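Local coordinates for uncharacterized protein (PDB 2QS7) that is probably an oxidoreductase of the DsrE/DsrF-like family, though its substrate and reaction remain unknown, at residues K9-F15 with N40-W46; L22-I27 with Y84-L90; V91-K95 with E121-D125. One frame throughout, in Å; residues are numbered along the deposited sequence. Where two conformers were deposited one is given.

Interaction 1 of 3, residues K9-F15 with N40-W46; sequences KLSIIVF and NLFFTFW
Strands 9-14 and 40-43 run parallel with their axes 15° apart, and five backbone hydrogen bonds join them from Leu-10 to Thr-44. The last, Thr-44 N to Val-14 O, uses a residue just past strand 38-43. At the first end Asn-40 ND2 donates to Ser-11 OG at 3.1 Å, almost straight and in the amide plane. Asn-40 OD1 is held by Arg-135, so both ends of this buried amide are gripped. Ile-13 CG2 meets Thr-44 CG2 at 3.5 Å on the same face as Ser-11. On the other face Val-14 lies alongside Phe-43, its CB over the ring in a CH-pi contact. Ile-12 and Leu-41 also lie side by side, joined through Leu-41 CD2.

Past the strand ends, Phe-15 belongs to an aromatic cluster. Its CG is anti to the backbone N (chi1 170°), which carries the ring out to Phe-45 and Trp-46. Trp-46 turns an edge toward the Phe-15 face, offset, with planes at 75°. Trp-46 NE1 is hydrogen-bonded to Asp-20 OD2 of the second subunit. Helix 19-34 completes a beta-alpha-beta unit on the Ile-12 face, helix 129-136 covers Ser-11 and Asn-40, and strands 140-143 and 99-105 flank the pair.

Interaction 2 of 3, residues L22-I27 with Y84-L90; sequences LMPVGI and YPMWHQL
Leu-22 and Trp-87 form the tight part of this contact. Leu-22 CB sits 3.8 Å from the centroid of the five-membered ring, 9° off its normal, in a CH-pi contact. Leu-22 CD1 extends along the same face to Trp-87 NE1 at 3.7 Å. The opposite face is covered by His-88 CB, so the indole is sandwiched. A chi1 of 74° lays the indole over Leu-22 CB. Trp-87 CB lies 3.4 Å from Leu-22 O. Gly-26 lets the backbones close in, with its CA 4.5 Å from Trp-87 CA. Leu-90 CB rests on Gly-26 O at 3.6 Å.

The other side is looser. Selenomethionine Met-23 bends at chi2 and chi3, which brings its CE to Tyr-84 CE2 at 3.8 Å and also to Leu-90 CD1. Ile-27 CG1 reaches Tyr-84 OH only at 4.0 Å. Ile-27, Tyr-84 and Leu-90 are partly exposed. Here the third subunit adds cover: its Phe-111 meets the Tyr-84 ring edge-to-face, and its Thr-107 packs on Ile-27 and Tyr-84. No hydrogen bond crosses between the segments. Met-86 N is held by Gln-89 OE1 within its own segment, at the N-cap position of helix 87-97. Helix 19-34 packs on the first turn of helix 87-97 and the loop before it. Such side-by-side packing over one face of the sheet is typical of parallel alpha/beta folds.

Interaction 3 of 3, residues V91-K95 with E121-D125; sequences VQQAK and EFVDD
This surface contact belongs to the alpha/beta fold, where helix 87-97 meets the loop leading into strand 125-127, at one edge of the chain's parallel sheet. Lys-95 and Phe-122 carry most of it. The lysine bends at chi3 (76°) and brings its NZ to two points of the loop, Phe-122 and Asp-124. NZ donates to the backbone oxygen Phe-122 O at 2.7 Å, with the donor tilted from the carbonyl plane. It also forms a salt bridge with Asp-124, whose side chain reaches out from the loop to meet it. Asp-124 OD1 lies 3.1 Å from Lys-95 NZ and is met on its syn side, 29° out of the carboxylate plane. The second bond, to Asp-124 OD2, is weak. That oxygen accepts a hydrogen bond from Val-102 N in strand 99-105. One carboxylate thus ties the helix and the strand to the loop. The nearby ammonium and the peptide N-H probably help to keep Asp-124 ionised.

Phe-122 lies between this polar end and the apolar side of the helix. Its ring is turned back toward Val-91 by a chi1 of 82°. The two side chains cross at about a right angle, with Val-91 CG1 at 3.8 Å from Phe-122 CE2. Ile-51 also packs on Phe-122. Neither Lys-95 nor Phe-122 is fully buried, and no other protein chain of the assembly touches these segments. Gln-92 and Phe-122 run antiparallel alongside each other, the glutamine chain bent at chi2. The amide and ring planes are 42° apart. Gln-92 NE2 lies at the ring edge, in its plane, 3.3 Å from Phe-122 CB.

Interaction 1 is core: two neighbouring strands share backbone bonds, and nearly every residue is buried. Interaction 2 is partly buried and apolar, with no hydrogen bond between its segments. Interaction 3 is at the surface and relies on a lysine salt bridge and a lysine-to-backbone hydrogen bond beside an aromatic ring. Interactions 2 and 3 both use helix 87-97, the first at its start and the second on later turns, with Val-91 touching Gly-26 between them. All three touch. Phe-43 packs against Trp-87, and Leu-41 against Val-91, so one face of strand 38-43 supports both helix contacts. Other subunits reach interactions 1 and 2, but not interaction 3.

Interaction 1 of 3, residues K9-F15 with N40-W46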
loop_
_atom_site.group_PDB
_atom_site.type_symbol
_atom_site.label_atom_id
_atom_site.label_comp_id
_atom_site.label_asym_id
_atom_site.label_seq_id
_atom_site.Cartn_x
_atom_site.Cartn_y
_atom_site.Cartn_z
ATOM N N LYS A 9 2.058 -1.292 18.929
ATOM C CA LYS A 9 0.798 -1.408 18.209
ATOM C C LYS A 9 0.996 -1.388 16.733
ATOM O O LYS A 9 1.822 -0.634 16.221
ATOM C CB LYS A 9 -0.073 -0.208 18.641
ATOM C CG LYS A 9 -1.433 -0.127 18.018
ATOM C CD LYS A 9 -2.323 0.932 18.787
ATOM C CE LYS A 9 -1.811 2.326 18.699
ATOM N NZ LYS A 9 -2.800 3.331 19.209
ATOM N N LEU A 10 0.237 -2.235 16.056
ATOM C CA LEU A 10 0.187 -2.314 14.616
ATOM C C LEU A 10 -1.277 -2.217 14.163
ATOM O O LEU A 10 -2.135 -2.938 14.647
ATOM C CB LEU A 10 0.720 -3.658 14.149
ATOM C CG LEU A 10 0.661 -3.953 12.643
ATOM C CD1 LEU A 10 1.519 -2.979 11.843
ATOM C CD2 LEU A 10 1.104 -5.423 12.399
ATOM N N SER A 11 -1.543 -1.317 13.221
ATOM C CA SER A 11 -2.868 -1.167 12.663
ATOM C C SER A 11 -2.771 -1.298 11.160
ATOM O O SER A 11 -1.878 -0.746 10.520
ATOM C CB SER A 11 -3.481 0.176 13.079
ATOM O OG SER A 11 -3.522 0.346 14.525
ATOM N N ILE A 12 -3.699 -2.038 10.583
ATOM C CA ILE A 12 -3.670 -2.276 9.139
ATOM C C ILE A 12 -5.020 -2.040 8.525
ATOM O O ILE A 12 -6.024 -2.548 9.032
ATOM C CB ILE A 12 -3.297 -3.757 8.824
ATOM C CG1 ILE A 12 -1.980 -4.142 9.504
ATOM C CG2 ILE A 12 -3.243 -4.000 7.282
ATOM C CD1 ILE A 12 -1.604 -5.625 9.229
ATOM N N ILE A 13 -5.032 -1.249 7.443
ATOM C CA ILE A 13 -6.229 -1.037 6.634
ATOM C C ILE A 13 -6.132 -2.103 5.559
ATOM O O ILE A 13 -5.222 -2.098 4.701
ATOM C CB ILE A 13 -6.326 0.343 5.978
ATOM C CG1 ILE A 13 -6.379 1.421 7.041
ATOM C CG2 ILE A 13 -7.571 0.450 5.047
ATOM C CD1 ILE A 13 -6.310 2.874 6.464
ATOM N N VAL A 14 -7.027 -3.070 5.658
ATOM C CA VAL A 14 -7.045 -4.205 4.717
ATOM C C VAL A 14 -7.994 -3.833 3.625
ATOM O O VAL A 14 -9.207 -4.076 3.709
ATOM C CB VAL A 14 -7.469 -5.535 5.396
ATOM C CG1 VAL A 14 -7.359 -6.707 4.407
ATOM C CG2 VAL A 14 -6.629 -5.798 6.670
ATOM N N PHE A 15 -7.437 -3.178 2.609
ATOM C CA PHE A 15 -8.210 -2.736 1.439
ATOM C C PHE A 15 -8.330 -3.803 0.373
ATOM O O PHE A 15 -9.400 -3.944 -0.304
ATOM C CB PHE A 15 -7.493 -1.520 0.842
ATOM C CG PHE A 15 -8.011 -1.083 -0.474
ATOM C CD1 PHE A 15 -9.056 -0.198 -0.562
ATOM C CD2 PHE A 15 -7.464 -1.566 -1.647
ATOM C CE1 PHE A 15 -9.526 0.184 -1.786
ATOM C CE2 PHE A 15 -7.922 -1.159 -2.839
ATOM C CZ PHE A 15 -8.956 -0.296 -2.918
ATOM N N ASN A 40 -4.731 -4.006 15.281
ATOM C CA ASN A 40 -6.042 -3.557 14.869
ATOM C C ASN A 40 -6.139 -3.748 13.375
ATOM O O ASN A 40 -5.292 -3.276 12.638
ATOM C CB ASN A 40 -6.260 -2.072 15.205
ATOM C CG ASN A 40 -6.063 -1.777 16.634
ATOM O OD1 ASN A 40 -6.790 -2.284 17.487
ATOM N ND2 ASN A 40 -5.085 -0.931 16.918
ATOM N N LEU A 41 -7.176 -4.447 12.929
ATOM C CA LEU A 41 -7.402 -4.625 11.495
ATOM C C LEU A 41 -8.689 -3.933 11.113
ATOM O O LEU A 41 -9.717 -4.098 11.777
ATOM C CB LEU A 41 -7.499 -6.103 11.144
ATOM C CG LEU A 41 -6.298 -6.981 11.538
ATOM C CD1 LEU A 41 -6.626 -8.477 11.238
ATOM C CD2 LEU A 41 -5.038 -6.556 10.839
ATOM N N PHE A 42 -8.627 -3.171 10.031
ATOM C CA PHE A 42 -9.793 -2.476 9.500
ATOM C C PHE A 42 -10.045 -2.934 8.068
ATOM O O PHE A 42 -9.295 -2.589 7.143
ATOM C CB PHE A 42 -9.584 -0.976 9.520
ATOM C CG PHE A 42 -10.789 -0.201 9.075
ATOM C CD1 PHE A 42 -11.935 -0.197 9.830
ATOM C CD2 PHE A 42 -10.777 0.529 7.900
ATOM C CE1 PHE A 42 -13.029 0.533 9.415
ATOM C CE2 PHE A 42 -11.861 1.250 7.514
ATOM C CZ PHE A 42 -12.968 1.251 8.255
ATOM N N PHE A 43 -11.105 -3.727 7.877
ATOM C CA PHE A 43 -11.419 -4.255 6.566
ATOM C C PHE A 43 -12.326 -3.321 5.820
ATOM O O PHE A 43 -13.410 -3.001 6.284
ATOM C CB PHE A 43 -12.037 -5.633 6.660
ATOM C CG PHE A 43 -11.079 -6.675 7.111
ATOM C CD1 PHE A 43 -10.788 -6.817 8.455
ATOM C CD2 PHE A 43 -10.475 -7.534 6.202
ATOM C CE1 PHE A 43 -9.902 -7.791 8.902
ATOM C CE2 PHE A 43 -9.569 -8.519 6.646
ATOM C CZ PHE A 43 -9.283 -8.630 8.012
ATOM N N THR A 44 -11.883 -2.912 4.644
ATOM C CA THR A 44 -12.596 -1.951 3.842
ATOM C C THR A 44 -12.543 -2.370 2.376
ATOM O O THR A 44 -11.716 -3.180 1.979
ATOM C CB THR A 44 -12.001 -0.544 4.069
ATOM O OG1 THR A 44 -12.872 0.430 3.495
ATOM C CG2 THR A 44 -10.576 -0.410 3.468
ATOM N N PHE A 45 -13.457 -1.855 1.587
ATOM C CA PHE A 45 -13.532 -2.209 0.171
ATOM C C PHE A 45 -13.408 -3.694 -0.080
ATOM O O PHE A 45 -14.215 -4.466 0.411
ATOM C CB PHE A 45 -12.514 -1.382 -0.652
ATOM C CG PHE A 45 -12.973 0.020 -0.917
ATOM C CD1 PHE A 45 -12.800 1.021 0.048
ATOM C CD2 PHE A 45 -13.646 0.331 -2.108
ATOM C CE1 PHE A 45 -13.280 2.330 -0.183
ATOM C CE2 PHE A 45 -14.125 1.627 -2.347
ATOM C CZ PHE A 45 -13.944 2.624 -1.389
ATOM N N TRP A 46 -12.393 -4.103 -0.814
ATOM C CA TRP A 46 -12.265 -5.500 -1.227
ATOM C C TRP A 46 -11.974 -6.423 -0.064
ATOM O O TRP A 46 -12.354 -7.600 -0.066
ATOM C CB TRP A 46 -11.179 -5.620 -2.293
ATOM C CG TRP A 46 -11.315 -4.599 -3.344
ATOM C CD1 TRP A 46 -10.393 -3.674 -3.713
ATOM C CD2 TRP A 46 -12.475 -4.360 -4.149
ATOM N NE1 TRP A 46 -10.896 -2.887 -4.722
ATOM C CE2 TRP A 46 -12.177 -3.278 -4.996
ATOM C CE3 TRP A 46 -13.741 -4.953 -4.228
ATOM C CZ2 TRP A 46 -13.095 -2.779 -5.930
ATOM C CZ3 TRP A 46 -14.651 -4.455 -5.131
ATOM C CH2 TRP A 46 -14.321 -3.379 -5.986
#

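Interaction 2 of 3, residues L22-I27 with Y84-L90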
loop_
_atom_site.group_PDB
_atom_site.type_symbol
_atom_site.label_atom_id
_atom_site.label_comp_id
_atom_site.label_asym_id
_atom_site.label_seq_id
_atom_site.Cartn_x
_atom_site.Cartn_y
_atom_site.Cartn_z
ATOM N N LEU A 22 -3.895 -10.925 1.224
ATOM C CA LEU A 22 -4.503 -11.357 2.467
ATOM C C LEU A 22 -3.518 -12.199 3.271
ATOM O O LEU A 22 -3.549 -12.146 4.493
ATOM C CB LEU A 22 -5.814 -12.109 2.203
ATOM C CG LEU A 22 -6.988 -11.272 1.673
ATOM C CD1 LEU A 22 -8.107 -12.159 1.108
ATOM C CD2 LEU A 22 -7.502 -10.324 2.764
HETATM N N MSE A 23 -2.648 -12.978 2.613
HETATM C CA MSE A 23 -1.644 -13.774 3.350
HETATM C C MSE A 23 -0.727 -12.928 4.238
HETATM O O MSE A 23 -0.569 -13.248 5.402
HETATM C CB MSE A 23 -0.822 -14.650 2.408
HETATM C CG MSE A 23 -1.509 -15.951 1.947
HETATM SE SE MSE A 23 -2.053 -17.127 3.430
HETATM C CE MSE A 23 -0.543 -16.910 4.699
ATOM N N PRO A 24 -0.086 -11.887 3.681
ATOM C CA PRO A 24 0.690 -10.938 4.480
ATOM C C PRO A 24 -0.106 -10.400 5.671
ATOM O O PRO A 24 0.455 -10.195 6.754
ATOM C CB PRO A 24 0.960 -9.799 3.499
ATOM C CG PRO A 24 0.854 -10.340 2.205
ATOM C CD PRO A 24 0.020 -11.587 2.250
ATOM N N VAL A 25 -1.384 -10.074 5.471
ATOM C CA VAL A 25 -2.237 -9.593 6.590
ATOM C C VAL A 25 -2.242 -10.642 7.695
ATOM O O VAL A 25 -2.003 -10.330 8.837
ATOM C CB VAL A 25 -3.683 -9.292 6.146
ATOM C CG1 VAL A 25 -4.615 -9.114 7.385
ATOM C CG2 VAL A 25 -3.693 -8.049 5.229
ATOM N N GLY A 26 -2.461 -11.902 7.326
ATOM C CA GLY A 26 -2.436 -12.992 8.300
ATOM C C GLY A 26 -1.082 -13.172 9.000
ATOM O O GLY A 26 -1.017 -13.375 10.214
ATOM N N ILE A 27 -0.009 -13.091 8.224
ATOM C CA ILE A 27 1.339 -13.309 8.731
ATOM C C ILE A 27 1.759 -12.138 9.618
ATOM O O ILE A 27 2.341 -12.333 10.669
ATOM C CB ILE A 27 2.347 -13.533 7.560
ATOM C CG1 ILE A 27 2.038 -14.843 6.829
ATOM C CG2 ILE A 27 3.778 -13.551 8.076
ATOM C CD1 ILE A 27 2.702 -14.933 5.493
ATOM N N TYR A 84 0.329 -24.714 5.399
ATOM C CA TYR A 84 0.361 -23.394 5.966
ATOM C C TYR A 84 -1.096 -22.953 6.190
ATOM O O TYR A 84 -1.918 -23.112 5.298
ATOM C CB TYR A 84 1.138 -22.453 5.041
ATOM C CG TYR A 84 1.784 -21.345 5.820
ATOM C CD1 TYR A 84 3.024 -21.542 6.433
ATOM C CD2 TYR A 84 1.141 -20.123 6.002
ATOM C CE1 TYR A 84 3.624 -20.532 7.192
ATOM C CE2 TYR A 84 1.726 -19.107 6.756
ATOM C CZ TYR A 84 2.965 -19.318 7.345
ATOM O OH TYR A 84 3.537 -18.316 8.083
ATOM N N PRO A 85 -1.432 -22.442 7.395
ATOM C CA PRO A 85 -2.823 -22.010 7.648
ATOM C C PRO A 85 -3.318 -20.924 6.707
ATOM O O PRO A 85 -2.502 -20.170 6.165
ATOM C CB PRO A 85 -2.788 -21.440 9.075
ATOM C CG PRO A 85 -1.490 -21.847 9.667
ATOM C CD PRO A 85 -0.558 -22.280 8.574
HETATM N N MSE A 86 -4.638 -20.855 6.505
HETATM C CA MSE A 86 -5.255 -19.817 5.676
HETATM C C MSE A 86 -5.138 -18.491 6.429
HETATM O O MSE A 86 -5.050 -18.469 7.670
HETATM C CB MSE A 86 -6.737 -20.155 5.394
HETATM C CG MSE A 86 -6.941 -21.561 4.772
HETATM SE SE MSE A 86 -8.826 -22.158 4.424
HETATM C CE MSE A 86 -9.181 -21.325 2.718
ATOM N N TRP A 87 -5.152 -17.394 5.689
ATOM C CA TRP A 87 -5.006 -16.092 6.287
ATOM C C TRP A 87 -5.963 -15.816 7.441
ATOM O O TRP A 87 -5.562 -15.233 8.466
ATOM C CB TRP A 87 -5.130 -15.017 5.207
ATOM C CG TRP A 87 -6.507 -14.803 4.717
ATOM C CD1 TRP A 87 -7.114 -15.409 3.672
ATOM C CD2 TRP A 87 -7.455 -13.897 5.270
ATOM N NE1 TRP A 87 -8.386 -14.930 3.527
ATOM C CE2 TRP A 87 -8.623 -14.000 4.500
ATOM C CE3 TRP A 87 -7.416 -12.982 6.325
ATOM C CZ2 TRP A 87 -9.758 -13.240 4.755
ATOM C CZ3 TRP A 87 -8.557 -12.229 6.591
ATOM C CH2 TRP A 87 -9.717 -12.375 5.805
ATOM N N HIS A 88 -7.221 -16.192 7.282
ATOM C CA HIS A 88 -8.208 -15.921 8.323
ATOM C C HIS A 88 -8.004 -16.773 9.562
ATOM O O HIS A 88 -8.372 -16.352 10.642
ATOM C CB HIS A 88 -9.641 -16.041 7.821
ATOM C CG HIS A 88 -9.941 -17.337 7.160
ATOM N ND1 HIS A 88 -10.295 -18.468 7.866
ATOM C CD2 HIS A 88 -9.953 -17.684 5.849
ATOM C CE1 HIS A 88 -10.501 -19.461 7.015
ATOM N NE2 HIS A 88 -10.299 -19.013 5.785
ATOM N N GLN A 89 -7.447 -17.972 9.401
ATOM C CA GLN A 89 -7.129 -18.831 10.528
ATOM C C GLN A 89 -6.001 -18.209 11.320
ATOM O O GLN A 89 -6.007 -18.242 12.534
ATOM C CB GLN A 89 -6.727 -20.219 10.055
ATOM C CG GLN A 89 -7.870 -20.942 9.351
ATOM C CD GLN A 89 -7.474 -22.296 8.807
ATOM O OE1 GLN A 89 -6.313 -22.547 8.461
ATOM N NE2 GLN A 89 -8.448 -23.182 8.724
ATOM N N LEU A 90 -5.035 -17.614 10.627
ATOM C CA LEU A 90 -3.947 -16.912 11.294
ATOM C C LEU A 90 -4.493 -15.740 12.103
ATOM O O LEU A 90 -4.027 -15.479 13.221
ATOM C CB LEU A 90 -2.881 -16.438 10.297
ATOM C CG LEU A 90 -2.011 -17.483 9.581
ATOM C CD1 LEU A 90 -1.152 -16.811 8.516
ATOM C CD2 LEU A 90 -1.139 -18.291 10.539
#

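Interaction 3 of 3, residues V91-K95 with E121-D125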
loop_
_atom_site.group_PDB
_atom_site.type_symbol
_atom_site.label_atom_id
_atom_site.label_comp_id
_atom_site.label_asym_id
_atom_site.label_seq_id
_atom_site.Cartn_x
_atom_site.Cartn_y
_atom_site.Cartn_z
ATOM N N VAL A 91 -5.482 -15.037 11.566
ATOM C CA VAL A 91 -6.063 -13.911 12.306
ATOM C C VAL A 91 -6.824 -14.412 13.556
ATOM O O VAL A 91 -6.604 -13.904 14.683
ATOM C CB VAL A 91 -6.935 -13.021 11.419
ATOM C CG1 VAL A 91 -7.591 -11.916 12.257
ATOM C CG2 VAL A 91 -6.058 -12.427 10.316
ATOM N N GLN A 92 -7.654 -15.435 13.381
ATOM C CA GLN A 92 -8.426 -15.949 14.487
ATOM C C GLN A 92 -7.522 -16.511 15.571
ATOM O O GLN A 92 -7.777 -16.307 16.758
ATOM C CB GLN A 92 -9.462 -16.995 14.013
ATOM C CG GLN A 92 -10.281 -17.637 15.135
ATOM C CD GLN A 92 -10.915 -16.640 16.125
ATOM O OE1 GLN A 92 -10.712 -16.749 17.345
ATOM N NE2 GLN A 92 -11.654 -15.657 15.608
ATOM N N GLN A 93 -6.469 -17.219 15.180
ATOM C CA GLN A 93 -5.525 -17.772 16.163
ATOM C C GLN A 93 -4.831 -16.626 16.883
ATOM O O GLN A 93 -4.582 -16.707 18.078
ATOM C CB GLN A 93 -4.477 -18.678 15.509
ATOM N N ALA A 94 -4.525 -15.556 16.155
ATOM C CA ALA A 94 -3.870 -14.392 16.762
ATOM C C ALA A 94 -4.776 -13.782 17.828
ATOM O O ALA A 94 -4.288 -13.396 18.886
ATOM C CB ALA A 94 -3.494 -13.365 15.727
ATOM N N LYS A 95 -6.092 -13.718 17.560
ATOM C CA LYS A 95 -7.044 -13.182 18.544
ATOM C C LYS A 95 -7.031 -13.994 19.817
ATOM O O LYS A 95 -7.190 -13.435 20.878
ATOM C CB LYS A 95 -8.485 -13.148 18.032
ATOM C CG LYS A 95 -8.744 -12.164 16.955
ATOM C CD LYS A 95 -10.218 -12.104 16.550
ATOM C CE LYS A 95 -11.076 -11.353 17.547
ATOM N NZ LYS A 95 -12.481 -11.201 17.011
ATOM N N GLU A 121 -17.982 -14.016 12.132
ATOM C CA GLU A 121 -18.202 -13.880 13.571
ATOM C C GLU A 121 -17.068 -13.161 14.281
ATOM O O GLU A 121 -17.287 -12.503 15.292
ATOM C CB GLU A 121 -18.362 -15.263 14.222
ATOM C CG GLU A 121 -19.532 -16.093 13.667
ATOM C CD GLU A 121 -20.913 -15.484 13.942
ATOM O OE1 GLU A 121 -21.015 -14.623 14.853
ATOM O OE2 GLU A 121 -21.895 -15.892 13.264
ATOM N N PHE A 122 -15.869 -13.278 13.730
ATOM C CA PHE A 122 -14.704 -12.715 14.358
ATOM C C PHE A 122 -14.585 -11.197 14.215
ATOM O O PHE A 122 -13.631 -10.623 14.689
ATOM C CB PHE A 122 -13.447 -13.484 13.917
ATOM C CG PHE A 122 -12.866 -13.080 12.584
ATOM C CD1 PHE A 122 -13.598 -12.429 11.612
ATOM C CD2 PHE A 122 -11.575 -13.474 12.269
ATOM C CE1 PHE A 122 -13.016 -12.094 10.396
ATOM C CE2 PHE A 122 -11.003 -13.150 11.041
ATOM C CZ PHE A 122 -11.729 -12.463 10.112
ATOM N N VAL A 123 -15.541 -10.558 13.541
ATOM C CA VAL A 123 -15.543 -9.099 13.438
ATOM C C VAL A 123 -16.042 -8.580 14.772
ATOM O O VAL A 123 -17.095 -8.989 15.260
ATOM C CB VAL A 123 -16.453 -8.601 12.318
ATOM C CG1 VAL A 123 -16.636 -7.071 12.379
ATOM C CG2 VAL A 123 -15.915 -9.085 10.952
ATOM N N ASP A 124 -15.273 -7.696 15.368
ATOM C CA ASP A 124 -15.592 -7.124 16.659
ATOM C C ASP A 124 -16.539 -5.941 16.557
ATOM O O ASP A 124 -17.398 -5.767 17.393
ATOM C CB ASP A 124 -14.281 -6.717 17.361
ATOM C CG ASP A 124 -13.418 -7.923 17.646
ATOM O OD1 ASP A 124 -13.930 -8.819 18.344
ATOM O OD2 ASP A 124 -12.277 -8.021 17.147
ATOM N N ASP A 125 -16.399 -5.108 15.542
ATOM C CA ASP A 125 -17.268 -3.957 15.442
ATOM C C ASP A 125 -17.242 -3.367 14.048
ATOM O O ASP A 125 -16.352 -3.650 13.271
ATOM C CB ASP A 125 -16.832 -2.879 16.449
ATOM C CG ASP A 125 -17.976 -1.948 16.853
ATOM O OD1 ASP A 125 -19.099 -2.033 16.264
ATOM O OD2 ASP A 125 -17.757 -1.132 17.776
#